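Local coordinates for protein ubiquitin conjugating enzyme (Plasmodium yoelii, PDB 2PWQ) that is a putative ubiquitin-conjugating enzyme that probably carries activated ubiquitin as a thioester on a cysteine and hands it on to target proteins, at residues N80-Y84 with N85-I89; T93-H97 with P98-S102; T124-L127 with S128-A131. One frame throughout, in Å; residues are numbered along the deposited sequence.

Contact 1. Residues N80-Y84 with N85-I89; sequences NDYPY and NPPKI
Tyr-82 reaches along the chain that follows it, laying its ring beside Asn-85 and Pro-87, an example of an aromatic residue packing along a proline-rich turn. From CB the side chain sets off with CG anti to the backbone N (chi1 -168°), which sets CG beside the residue's own carbonyl carbon, on the side of the Asn-85 carbonyl and Pro-87. CG only brushes the carbonyl oxygen of Asn-85, but CD1 of Tyr-82 comes to 3.3 Å of that Asn-85 O, which approaches the ring obliquely. One atom further on, Tyr-82 CE1 lies 4.0 Å from CD of Pro-87, a contact at the ring edge. At the tip, OH hydrogen-bonds to Glu-31 OE2 on helix 23-37, and one face of the ring is covered by its neighbour, with Pro-83 CB 3.9 Å above the plane of the Tyr-82 ring and offset toward the rim.

The peptide before Pro-83 is cis, and the turn is closed by Tyr-84 N bonding to Asp-81 O at 3.0 Å. Beyond it, Asn-85 folds its amide back on the preceding peptide: ND2 donates to Tyr-84 O at 2.6 Å, with an N-H...O angle of 159°. The Asn-85 backbone N is buried with no partner. A tyrosine before a cis proline, followed by Pro-86 and Pro-87, is the Tyr-Pro...Pro-Pro signature by which the ubiquitin-conjugating fold leads into strand 88-91.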
loop_
_atom_site.group_PDB
_atom_site.type_symbol
_atom_site.label_atom_id
_atom_site.label_comp_id
_atom_site.label_asym_id
_atom_site.label_seq_id
_atom_site.Cartn_x
_atom_site.Cartn_y
_atom_site.Cartn_z
ATOM N N ASN A 80 -14.043 -12.771 0.416
ATOM C CA ASN A 80 -15.474 -12.899 0.092
ATOM C C ASN A 80 -16.449 -12.552 1.213
ATOM O O ASN A 80 -17.629 -12.286 0.952
ATOM C CB ASN A 80 -15.828 -14.236 -0.597
ATOM C CG ASN A 80 -15.384 -15.487 0.191
ATOM O OD1 ASN A 80 -14.986 -15.421 1.364
ATOM N ND2 ASN A 80 -15.452 -16.645 -0.476
ATOM N N ASP A 81 -15.936 -12.502 2.441
ATOM C CA ASP A 81 -16.696 -12.039 3.608
ATOM C C ASP A 81 -16.443 -10.593 4.041
ATOM O O ASP A 81 -16.984 -10.134 5.064
ATOM C CB ASP A 81 -16.487 -12.981 4.802
ATOM C CG ASP A 81 -15.042 -13.445 4.957
ATOM O OD1 ASP A 81 -14.126 -12.910 4.297
ATOM O OD2 ASP A 81 -14.826 -14.373 5.773
ATOM N N TYR A 82 -15.636 -9.865 3.283
ATOM C CA TYR A 82 -15.450 -8.452 3.570
ATOM C C TYR A 82 -16.809 -7.776 3.871
ATOM O O TYR A 82 -17.783 -8.049 3.170
ATOM C CB TYR A 82 -14.776 -7.797 2.379
ATOM C CG TYR A 82 -14.261 -6.417 2.638
ATOM C CD1 TYR A 82 -13.011 -6.213 3.228
ATOM C CD2 TYR A 82 -15.024 -5.302 2.288
ATOM C CE1 TYR A 82 -12.538 -4.915 3.448
ATOM C CE2 TYR A 82 -14.575 -4.026 2.514
ATOM C CZ TYR A 82 -13.339 -3.831 3.101
ATOM O OH TYR A 82 -12.918 -2.553 3.281
ATOM N N PRO A 83 -16.883 -6.864 4.879
ATOM C CA PRO A 83 -15.825 -6.240 5.671
ATOM C C PRO A 83 -15.472 -6.945 6.978
ATOM O O PRO A 83 -14.921 -6.300 7.862
ATOM C CB PRO A 83 -16.396 -4.838 5.969
ATOM C CG PRO A 83 -17.888 -4.941 5.728
ATOM C CD PRO A 83 -18.199 -6.350 5.294
ATOM N N TYR A 84 -15.755 -8.242 7.076
ATOM C CA TYR A 84 -15.573 -9.009 8.315
ATOM C C TYR A 84 -14.180 -9.609 8.385
ATOM O O TYR A 84 -13.789 -10.145 9.419
ATOM C CB TYR A 84 -16.645 -10.114 8.464
ATOM C CG TYR A 84 -18.097 -9.636 8.538
ATOM C CD1 TYR A 84 -19.106 -10.454 9.073
ATOM C CD2 TYR A 84 -18.464 -8.357 8.082
ATOM C CE1 TYR A 84 -20.447 -10.004 9.138
ATOM C CE2 TYR A 84 -19.773 -7.903 8.132
ATOM C CZ TYR A 84 -20.761 -8.717 8.655
ATOM O OH TYR A 84 -22.050 -8.214 8.675
ATOM N N ASN A 85 -13.448 -9.536 7.272
ATOM C CA ASN A 85 -12.018 -9.860 7.230
ATOM C C ASN A 85 -11.235 -8.792 6.465
ATOM O O ASN A 85 -11.816 -8.096 5.604
ATOM C CB ASN A 85 -11.761 -11.261 6.679
ATOM C CG ASN A 85 -11.526 -12.293 7.779
ATOM O OD1 ASN A 85 -10.639 -13.149 7.669
ATOM N ND2 ASN A 85 -12.306 -12.212 8.850
ATOM N N PRO A 86 -9.929 -8.616 6.807
ATOM C CA PRO A 86 -9.111 -7.599 6.138
ATOM C C PRO A 86 -8.734 -7.946 4.677
ATOM O O PRO A 86 -8.704 -9.128 4.294
ATOM C CB PRO A 86 -7.847 -7.545 7.010
ATOM C CG PRO A 86 -7.700 -8.902 7.527
ATOM C CD PRO A 86 -9.135 -9.336 7.829
ATOM N N PRO A 87 -8.438 -6.913 3.872
ATOM C CA PRO A 87 -7.871 -7.191 2.542
ATOM C C PRO A 87 -6.448 -7.730 2.692
ATOM O O PRO A 87 -5.831 -7.554 3.761
ATOM C CB PRO A 87 -7.862 -5.809 1.879
ATOM C CG PRO A 87 -7.787 -4.839 3.041
ATOM C CD PRO A 87 -8.610 -5.468 4.118
ATOM N N LYS A 88 -5.946 -8.424 1.672
ATOM C CA LYS A 88 -4.522 -8.694 1.561
ATOM C C LYS A 88 -3.970 -7.668 0.591
ATOM O O LYS A 88 -4.594 -7.379 -0.438
ATOM C CB LYS A 88 -4.260 -10.119 1.092
ATOM C CG LYS A 88 -5.033 -11.149 1.919
ATOM C CD LYS A 88 -4.604 -12.575 1.690
ATOM C CE LYS A 88 -5.207 -13.516 2.732
ATOM N NZ LYS A 88 -4.763 -14.923 2.503
ATOM N N ILE A 89 -2.836 -7.072 0.943
ATOM C CA ILE A 89 -2.202 -6.023 0.131
ATOM C C ILE A 89 -0.704 -6.310 -0.007
ATOM O O ILE A 89 -0.049 -6.728 0.963
ATOM C CB ILE A 89 -2.427 -4.622 0.705
ATOM C CG1 ILE A 89 -3.919 -4.379 0.939
ATOM C CG2 ILE A 89 -1.898 -3.558 -0.221
ATOM C CD1 ILE A 89 -4.214 -3.050 1.587
#

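Contact 2. Residues T93-H97 with P98-S102; sequences TKIWH and PNISS
His-97 and Asn-99 are joined by a bond from backbone to side chain: Asn-99 N donates to His-97 ND1 at 3.0 Å, with an N-H...N angle of 155° and the donor tilted slightly from the ring plane. With CG of His-97 anti to the backbone N (chi1 -165°), the imidazole leans over the turn that follows. Its other nitrogen, NE2, is bonded to Leu-132 O of helix 122-134, so both ring nitrogens have partners. Pro-98 CD sits over one face of the ring, 3.9 Å from the His-97 centroid, in a CH-pi contact. The carbonyl is used as well, as Ile-100 N donates to His-97 O at 3.1 Å and closes a type I turn.

This is the His-Pro-Asn motif of ubiquitin-conjugating enzymes. The side chain of Asn-99 lies about 7 Å from that of Cys-108, the predicted thioester cysteine; in relatives the motif's asparagine is thought to stabilise the oxyanion during transfer.

Two waters link the backbone before the turn to that after it. Water 1 accepts from His-97 N at 2.8 Å and is well placed to donate to both Ile-95 O and Ile-100 O, although with the atoms around it the acceptors in reach outnumber its protons. Water 2 accepts from Ile-95 N at 3.0 Å and lies within donating reach of Ser-101 O. Further out, the Lys-94 chain bends at its end so that NZ donates a hydrogen bond to Ser-102 O at 3.2 Å, in the plane of that carbonyl. Ser-102 OG bonds to Asp-143, while its CB meets Trp-96 CZ3 obliquely. On the apolar flank, Ile-95 CD1 touches Ile-100 CD1 at 3.7 Å.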
loop_
_atom_site.group_PDB
_atom_site.type_symbol
_atom_site.label_atom_id
_atom_site.label_comp_id
_atom_site.label_asym_id
_atom_site.label_seq_id
_atom_site.Cartn_x
_atom_site.Cartn_y
_atom_site.Cartn_z
ATOM N N THR A 93 4.675 -2.233 -7.514
ATOM C CA THR A 93 5.828 -1.398 -7.831
ATOM C C THR A 93 6.967 -1.807 -6.899
ATOM O O THR A 93 6.779 -2.035 -5.692
ATOM C CB THR A 93 5.482 0.073 -7.648
ATOM O OG1 THR A 93 4.354 0.379 -8.464
ATOM C CG2 THR A 93 6.602 0.978 -8.076
ATOM N N LYS A 94 8.146 -1.980 -7.472
ATOM C CA LYS A 94 9.318 -2.335 -6.705
ATOM C C LYS A 94 9.767 -1.113 -5.916
ATOM O O LYS A 94 9.742 0.021 -6.432
ATOM C CB LYS A 94 10.426 -2.766 -7.705
ATOM C CG LYS A 94 11.561 -3.474 -7.018
ATOM C CD LYS A 94 12.797 -3.463 -7.847
ATOM C CE LYS A 94 13.052 -4.797 -8.432
ATOM N NZ LYS A 94 12.772 -6.054 -7.634
ATOM N N ILE A 95 10.236 -1.345 -4.687
ATOM C CA ILE A 95 10.454 -0.287 -3.707
ATOM C C ILE A 95 11.512 -0.747 -2.683
ATOM O O ILE A 95 11.562 -1.939 -2.308
ATOM C CB ILE A 95 9.064 0.182 -3.056
ATOM C CG1 ILE A 95 9.232 1.331 -2.039
ATOM C CG2 ILE A 95 8.293 -1.016 -2.414
ATOM C CD1 ILE A 95 7.928 1.878 -1.391
ATOM N N TRP A 96 12.381 0.198 -2.288
ATOM C CA TRP A 96 13.443 -0.046 -1.314
ATOM C C TRP A 96 13.006 0.573 0.029
ATOM O O TRP A 96 13.094 1.780 0.183
ATOM C CB TRP A 96 14.719 0.659 -1.766
ATOM C CG TRP A 96 15.923 0.256 -1.018
ATOM C CD1 TRP A 96 16.644 1.018 -0.160
ATOM C CD2 TRP A 96 16.577 -1.006 -1.097
ATOM N NE1 TRP A 96 17.694 0.301 0.340
ATOM C CE2 TRP A 96 17.692 -0.947 -0.232
ATOM C CE3 TRP A 96 16.346 -2.177 -1.847
ATOM C CZ2 TRP A 96 18.586 -2.024 -0.070
ATOM C CZ3 TRP A 96 17.217 -3.272 -1.670
ATOM C CH2 TRP A 96 18.341 -3.175 -0.796
ATOM N N HIS A 97 12.598 -0.261 0.974
ATOM C CA HIS A 97 11.989 0.150 2.244
ATOM C C HIS A 97 12.123 -0.982 3.261
ATOM O O HIS A 97 11.869 -2.144 2.925
ATOM C CB HIS A 97 10.494 0.432 2.041
ATOM C CG HIS A 97 9.856 1.192 3.180
ATOM N ND1 HIS A 97 9.406 0.587 4.341
ATOM C CD2 HIS A 97 9.560 2.503 3.298
ATOM C CE1 HIS A 97 8.914 1.508 5.153
ATOM N NE2 HIS A 97 8.991 2.682 4.544
ATOM N N PRO A 98 12.545 -0.675 4.524
ATOM C CA PRO A 98 12.778 -1.763 5.484
ATOM C C PRO A 98 11.541 -2.592 5.785
ATOM O O PRO A 98 11.643 -3.743 6.219
ATOM C CB PRO A 98 13.266 -1.030 6.751
ATOM C CG PRO A 98 12.824 0.405 6.554
ATOM C CD PRO A 98 12.917 0.633 5.082
ATOM N N ASN A 99 10.363 -1.997 5.595
ATOM C CA ASN A 99 9.136 -2.707 5.891
ATOM C C ASN A 99 8.420 -3.381 4.723
ATOM O O ASN A 99 7.251 -3.800 4.865
ATOM C CB ASN A 99 8.189 -1.760 6.632
ATOM C CG ASN A 99 8.781 -1.277 7.934
ATOM O OD1 ASN A 99 9.155 -2.086 8.788
ATOM N ND2 ASN A 99 8.897 0.024 8.083
ATOM N N ILE A 100 9.137 -3.557 3.593
ATOM C CA ILE A 100 8.556 -4.095 2.353
ATOM C C ILE A 100 9.641 -4.935 1.648
ATOM O O ILE A 100 10.777 -4.475 1.492
ATOM C CB ILE A 100 8.099 -2.968 1.383
ATOM C CG1 ILE A 100 7.245 -1.896 2.095
ATOM C CG2 ILE A 100 7.297 -3.530 0.195
ATOM C CD1 ILE A 100 7.154 -0.607 1.302
ATOM N N SER A 101 9.300 -6.161 1.270
ATOM C CA SER A 101 10.234 -7.016 0.523
ATOM C C SER A 101 10.644 -6.304 -0.781
ATOM O O SER A 101 9.794 -5.913 -1.615
ATOM C CB SER A 101 9.641 -8.404 0.288
ATOM O OG SER A 101 10.488 -9.212 -0.518
ATOM N N SER A 102 11.953 -6.068 -0.896
ATOM C CA SER A 102 12.553 -5.446 -2.077
ATOM C C SER A 102 12.405 -6.343 -3.314
ATOM O O SER A 102 12.673 -5.891 -4.399
ATOM C CB SER A 102 14.042 -5.167 -1.858
ATOM O OG SER A 102 14.804 -6.393 -1.809
HETATM O O HOH W 1 12.331 -2.917 0.060
HETATM O O HOH W 2 9.868 -4.224 -4.113
#

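Contact 3. Residues T124-L127 with S128-A131; sequences TALL and SIQA
Leu-127 and Gln-130 run alongside each other in the same direction on helix 122-134, the helix that packs against the antiparallel sheet of the ubiquitin-conjugating fold. Leu-127 CD2 comes to 3.8 Å of Gln-130 OE1, an apolar branch alongside the amide oxygen. In Gln-130, CG is anti to the backbone N (chi1 179°) and beyond it the chain stays straight, which brings OE1 next to Leu-127 CD2. The nitrogen of that amide is held elsewhere: NE2 bonds to both Glu-42 OE1 and Lys-60 O, a grip that should restrict its rotation.

One residue earlier, on the side facing the sheet, Leu-126 and Ile-129 meet more loosely, CD2 of the first being 4.3 Å from CD1 of the second. Both are buried and reach the sheet, Leu-126 touching Ile-43 and Ile-129 touching Ile-59. Ile-129 also folds its CG1 branch close to the backbone, 3.3 Å from Ala-125 O.

Ser-128 takes a different course. Its OG turns back toward the preceding helical turn, with chi1 at 85° placing it between the backbone N and the carbonyl carbon, and donates to Ala-125 O at 3.0 Å. That carbonyl is also approached by Ile-129 N, though this helical bond is weak and bent, as is a second bond from the same N to Leu-126 O. The neighbouring bond, Gln-130 N to Leu-126 O, is much straighter at 167°. Water 3 ties the Leu-127 backbone to the Gln-130 amide, donating to Leu-127 O at 2.8 Å and to Gln-130 OE1 at 3.0 Å.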
loop_
_atom_site.group_PDB
_atom_site.type_symbol
_atom_site.label_atom_id
_atom_site.label_comp_id
_atom_site.label_asym_id
_atom_site.label_seq_id
_atom_site.Cartn_x
_atom_site.Cartn_y
_atom_site.Cartn_z
ATOM N N THR A 124 -8.295 3.562 4.098
ATOM C CA THR A 124 -7.560 3.812 5.335
ATOM C C THR A 124 -6.379 2.794 5.471
ATOM O O THR A 124 -5.301 3.159 5.951
ATOM C CB THR A 124 -8.476 4.086 6.609
ATOM O OG1 THR A 124 -9.239 2.930 6.957
ATOM C CG2 THR A 124 -9.462 5.267 6.334
ATOM N N ALA A 125 -6.558 1.559 5.006
ATOM C CA ALA A 125 -5.429 0.592 4.946
ATOM C C ALA A 125 -4.293 1.148 4.101
ATOM O O ALA A 125 -3.123 1.053 4.466
ATOM C CB ALA A 125 -5.872 -0.780 4.415
ATOM N N LEU A 126 -4.660 1.748 2.977
ATOM C CA LEU A 126 -3.695 2.367 2.107
ATOM C C LEU A 126 -3.053 3.632 2.670
ATOM O O LEU A 126 -1.858 3.857 2.460
ATOM C CB LEU A 126 -4.290 2.622 0.708
ATOM C CG LEU A 126 -4.793 1.393 -0.071
ATOM C CD1 LEU A 126 -5.488 1.851 -1.342
ATOM C CD2 LEU A 126 -3.670 0.391 -0.360
ATOM N N LEU A 127 -3.839 4.483 3.342
ATOM C CA LEU A 127 -3.272 5.658 4.008
ATOM C C LEU A 127 -2.243 5.217 5.056
ATOM O O LEU A 127 -1.225 5.869 5.243
ATOM C CB LEU A 127 -4.347 6.485 4.722
ATOM C CG LEU A 127 -5.160 7.528 3.941
ATOM C CD1 LEU A 127 -6.242 8.116 4.879
ATOM C CD2 LEU A 127 -4.309 8.687 3.296
ATOM N N SER A 128 -2.477 4.115 5.736
ATOM C CA SER A 128 -1.547 3.743 6.775
ATOM C C SER A 128 -0.276 3.127 6.164
ATOM O O SER A 128 0.780 3.065 6.807
ATOM C CB SER A 128 -2.173 2.753 7.757
ATOM O OG SER A 128 -2.003 1.456 7.212
ATOM N N ILE A 129 -0.365 2.659 4.919
ATOM C CA ILE A 129 0.818 2.148 4.258
ATOM C C ILE A 129 1.589 3.361 3.795
ATOM O O ILE A 129 2.806 3.398 3.939
ATOM C CB ILE A 129 0.457 1.192 3.095
ATOM C CG1 ILE A 129 -0.083 -0.120 3.694
ATOM C CG2 ILE A 129 1.723 0.876 2.201
ATOM C CD1 ILE A 129 -0.972 -0.915 2.765
ATOM N N GLN A 130 0.911 4.367 3.248
ATOM C CA GLN A 130 1.610 5.583 2.873
ATOM C C GLN A 130 2.303 6.236 4.095
ATOM O O GLN A 130 3.395 6.838 3.973
ATOM C CB GLN A 130 0.630 6.550 2.216
ATOM C CG GLN A 130 1.209 7.895 1.775
ATOM C CD GLN A 130 0.124 8.858 1.372
ATOM O OE1 GLN A 130 -0.756 9.138 2.171
ATOM N NE2 GLN A 130 0.183 9.389 0.140
ATOM N N ALA A 131 1.656 6.154 5.263
ATOM C CA ALA A 131 2.290 6.623 6.505
ATOM C C ALA A 131 3.611 5.896 6.753
ATOM O O ALA A 131 4.610 6.536 7.059
ATOM C CB ALA A 131 1.325 6.514 7.746
HETATM O O HOH W 3 -0.834 8.670 5.132
#

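How the contacts relate
From the N terminus, the three contacts come in series and none encloses or crosses another. Contact 1 occupies most of the connection between strands 71-77 and 88-91 and runs into the latter, one of the two edge strands of the sheet. Contact 2 follows almost at once, folding the chain back on itself in the loop toward helix 110-115, yet its centre is about 23 Å from that of contact 1, on the other side of the chain's centre. Contact 3 belongs to the helix packed against the sheet. It joins contact 1 directly, Ile-89 CD1 packing against Ala-125, Leu-126 and Ile-129. With contact 2 it shares no touch, although Leu-132 and Leu-133 of the same helix reach the 93-102 turn.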